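Local coordinates for protein pid-3 (Caenorhabditis elegans, PDB 7OCX), which forms, through its RNA recognition motif domain, a complex with TOFU-6 within PETISCO, the assembly that acts in piRNA biogenesis in C. elegans, at residues Q31-Y36 with A49-E54. Sequence-based numbering, arbitrary orientation.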
ATOM      1  N   GLN B  31      -1.765   2.426   3.357  1.00 27.46           N
ATOM      2  CA  GLN B  31      -0.943   1.543   2.543  1.00 26.04           C
ATOM      3  C   GLN B  31      -1.109   0.078   2.960  1.00 27.11           C
ATOM      4  O   GLN B  31      -1.059  -0.820   2.110  1.00 30.04           O
ATOM      5  CB  GLN B  31       0.526   1.987   2.597  1.00 29.16           C
ATOM      6  CG  GLN B  31       0.778   3.352   1.896  1.00 31.48           C
ATOM      7  CD  GLN B  31       2.209   3.834   2.079  1.00 34.10           C
ATOM      8  OE1 GLN B  31       2.749   3.760   3.181  1.00 40.18           O
ATOM      9  NE2 GLN B  31       2.786   4.432   1.039  1.00 30.73           N
ATOM     10  N   LEU B  32      -1.311  -0.186   4.251  1.00 28.42           N
ATOM     11  CA  LEU B  32      -1.564  -1.558   4.704  1.00 29.95           C
ATOM     12  C   LEU B  32      -2.814  -2.155   4.056  1.00 31.16           C
ATOM     13  O   LEU B  32      -2.917  -3.386   3.884  1.00 31.99           O
ATOM     14  CB  LEU B  32      -1.723  -1.606   6.220  1.00 30.34           C
ATOM     15  CG  LEU B  32      -0.542  -1.230   7.119  1.00 33.15           C
ATOM     16  CD1 LEU B  32      -1.009  -1.214   8.578  1.00 37.80           C
ATOM     17  CD2 LEU B  32       0.567  -2.202   6.861  1.00 35.35           C
ATOM     18  N   LEU B  33      -3.777  -1.301   3.703  1.00 28.69           N
ATOM     19  CA  LEU B  33      -5.077  -1.717   3.203  1.00 28.67           C
ATOM     20  C   LEU B  33      -5.193  -1.681   1.690  1.00 28.11           C
ATOM     21  O   LEU B  33      -6.303  -1.886   1.167  1.00 29.20           O
ATOM     22  CB  LEU B  33      -6.171  -0.832   3.818  1.00 32.33           C
ATOM     23  CG  LEU B  33      -6.272  -0.945   5.329  1.00 32.19           C
ATOM     24  CD1 LEU B  33      -7.136   0.173   5.926  1.00 37.36           C
ATOM     25  CD2 LEU B  33      -6.870  -2.298   5.787  1.00 37.72           C
ATOM     26  N   THR B  34      -4.102  -1.415   0.980  1.00 28.91           N
ATOM     27  CA  THR B  34      -4.094  -1.511  -0.471  1.00 27.14           C
ATOM     28  C   THR B  34      -4.690  -2.843  -0.900  1.00 32.29           C
ATOM     29  O   THR B  34      -4.287  -3.890  -0.372  1.00 33.09           O
ATOM     30  CB  THR B  34      -2.665  -1.412  -1.001  1.00 30.84           C
ATOM     31  OG1 THR B  34      -2.125  -0.187  -0.525  1.00 31.59           O
ATOM     32  CG2 THR B  34      -2.633  -1.422  -2.526  1.00 33.52           C
ATOM     33  N   PRO B  35      -5.604  -2.857  -1.886  1.00 38.16           N
ATOM     34  CA  PRO B  35      -6.025  -1.738  -2.755  1.00 30.72           C
ATOM     35  C   PRO B  35      -7.354  -1.064  -2.382  1.00 34.47           C
ATOM     36  O   PRO B  35      -7.865  -0.307  -3.187  1.00 32.17           O
ATOM     37  CB  PRO B  35      -6.166  -2.433  -4.116  1.00 35.23           C
ATOM     38  CG  PRO B  35      -6.746  -3.785  -3.743  1.00 36.88           C
ATOM     39  CD  PRO B  35      -6.130  -4.142  -2.381  1.00 35.40           C
ATOM     40  N   TYR B  36      -7.909  -1.341  -1.203  1.00 31.29           N
ATOM     41  CA  TYR B  36      -9.247  -0.868  -0.865  1.00 30.52           C
ATOM     42  C   TYR B  36      -9.281   0.643  -0.682  1.00 36.46           C
ATOM     43  O   TYR B  36      -8.291   1.275  -0.290  1.00 31.36           O
ATOM     44  CB  TYR B  36      -9.771  -1.601   0.391  1.00 31.72           C
ATOM     45  CG  TYR B  36      -9.799  -3.079   0.122  1.00 31.24           C
ATOM     46  CD1 TYR B  36     -10.766  -3.625  -0.723  1.00 33.79           C
ATOM     47  CD2 TYR B  36      -8.835  -3.935   0.651  1.00 33.27           C
ATOM     48  CE1 TYR B  36     -10.784  -4.962  -1.025  1.00 36.30           C
ATOM     49  CE2 TYR B  36      -8.849  -5.278   0.353  1.00 35.21           C
ATOM     50  CZ  TYR B  36      -9.827  -5.786  -0.490  1.00 39.35           C
ATOM     51  OH  TYR B  36      -9.858  -7.117  -0.804  1.00 38.80           O
ATOM     52  N   ALA B  49      -6.190   1.914  14.825  1.00 32.86           N
ATOM     53  CA  ALA B  49      -6.967   2.976  14.211  1.00 37.05           C
ATOM     54  C   ALA B  49      -8.345   2.450  13.845  1.00 38.08           C
ATOM     55  O   ALA B  49      -8.607   1.241  13.861  1.00 37.00           O
ATOM     56  CB  ALA B  49      -6.263   3.531  12.972  1.00 37.23           C
ATOM     57  N   VAL B  50      -9.243   3.383  13.550  1.00 38.22           N
ATOM     58  CA  VAL B  50     -10.537   3.068  12.960  1.00 37.06           C
ATOM     59  C   VAL B  50     -10.557   3.671  11.558  1.00 34.37           C
ATOM     60  O   VAL B  50     -10.187   4.838  11.378  1.00 39.05           O
ATOM     61  CB  VAL B  50     -11.702   3.591  13.819  1.00 38.85           C
ATOM     62  CG1 VAL B  50     -12.980   3.393  13.021  1.00 37.52           C
ATOM     63  CG2 VAL B  50     -11.787   2.884  15.182  1.00 42.56           C
ATOM     64  N   VAL B  51     -10.966   2.885  10.565  1.00 34.42           N
ATOM     65  CA  VAL B  51     -10.812   3.262   9.159  1.00 34.44           C
ATOM     66  C   VAL B  51     -12.172   3.207   8.495  1.00 40.34           C
ATOM     67  O   VAL B  51     -12.902   2.228   8.662  1.00 38.75           O
ATOM     68  CB  VAL B  51      -9.829   2.330   8.423  1.00 31.30           C
ATOM     69  CG1 VAL B  51      -9.759   2.681   6.959  1.00 34.64           C
ATOM     70  CG2 VAL B  51      -8.499   2.364   9.114  1.00 35.98           C
ATOM     71  N   ALA B  52     -12.503   4.237   7.729  1.00 36.59           N
ATOM     72  CA  ALA B  52     -13.692   4.218   6.888  1.00 36.16           C
ATOM     73  C   ALA B  52     -13.257   3.865   5.471  1.00 36.75           C
ATOM     74  O   ALA B  52     -12.440   4.573   4.877  1.00 33.56           O
ATOM     75  CB  ALA B  52     -14.423   5.558   6.929  1.00 38.69           C
ATOM     76  N   LEU B  53     -13.742   2.737   4.971  1.00 32.63           N
ATOM     77  CA  LEU B  53     -13.563   2.315   3.595  1.00 33.21           C
ATOM     78  C   LEU B  53     -14.795   2.717   2.801  1.00 34.24           C
ATOM     79  O   LEU B  53     -15.773   3.225   3.343  1.00 38.22           O
ATOM     80  CB  LEU B  53     -13.303   0.813   3.509  1.00 32.77           C
ATOM     81  CG  LEU B  53     -12.112   0.173   4.226  1.00 29.27           C
ATOM     82  CD1 LEU B  53     -12.097  -1.296   3.919  1.00 34.78           C
ATOM     83  CD2 LEU B  53     -10.825   0.844   3.762  1.00 33.16           C
ATOM     84  N   GLU B  54     -14.771   2.457   1.504  1.00 31.57           N
ATOM     85  CA  GLU B  54     -15.838   2.956   0.639  1.00 31.88           C
ATOM     86  C   GLU B  54     -17.196   2.334   0.984  1.00 36.04           C
ATOM     87  O   GLU B  54     -18.224   3.018   0.942  1.00 34.37           O
ATOM     88  CB  GLU B  54     -15.457   2.673  -0.820  1.00 38.68           C
ATOM     89  CG  GLU B  54     -16.431   3.143  -1.892  1.00 39.56           C
ATOM     90  CD  GLU B  54     -16.695   4.628  -1.846  1.00 39.70           C
ATOM     91  OE1 GLU B  54     -15.898   5.364  -1.220  1.00 42.31           O
ATOM     92  OE2 GLU B  54     -17.698   5.066  -2.457  1.00 44.74           O
TER
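L33 and V51 meet methyl to methyl, tip to tip, and this pair with L53 makes up most of an apolar contact between the turn that follows helix 26-32 and the face of strand 48-53. L33 CD1 lies 3.8 Å from V51 CG1 and 4.1 Å from V51 CG2, so it touches both branches of the valine. The same methyl, L33 CD1, also reaches L53 CD2 at 4.3 Å. In L33, CG sits beside the backbone N (chi1 -63°), opposite the carbonyl carbon, and the extended chi2 of 167° carries CD1 out to the strand. The other methyl of L53, CD1, packs 4.2 Å from Y36 CB. Y36 touches the strand with that carbon, while its ring leads away to helix 56-66, where the hydroxyl hydrogen-bonds D65. P35 CD sits over one face of the ring, nearer its edge than its middle, at a height of 4.0 Å.

Polar bonds shape the turn itself. Q31 O takes two donors, T34 N and T34 OG1, both approaching on one side of the carbonyl, the hydroxyl at 2.9 Å and tilted 30° from the carbonyl plane. Y36 N bonds L33 O at 2.9 Å, closing a type VIa beta turn round the cis T34-P35 peptide. Beyond the turn, Q31 NE2 reaches Y36 O of the second PID-3 subunit, and P35 packs on M65 of TOFU-6.

Within this RRM fold, I17 and L15 of the central strand 14-18 and F66 of helix 56-66 extend the same core. Because only apolar groups join the two segments, the contact relies on burial and methyl fit, with the turn's own hydrogen bonds holding the shape that presents L33 and Y36 to the strand.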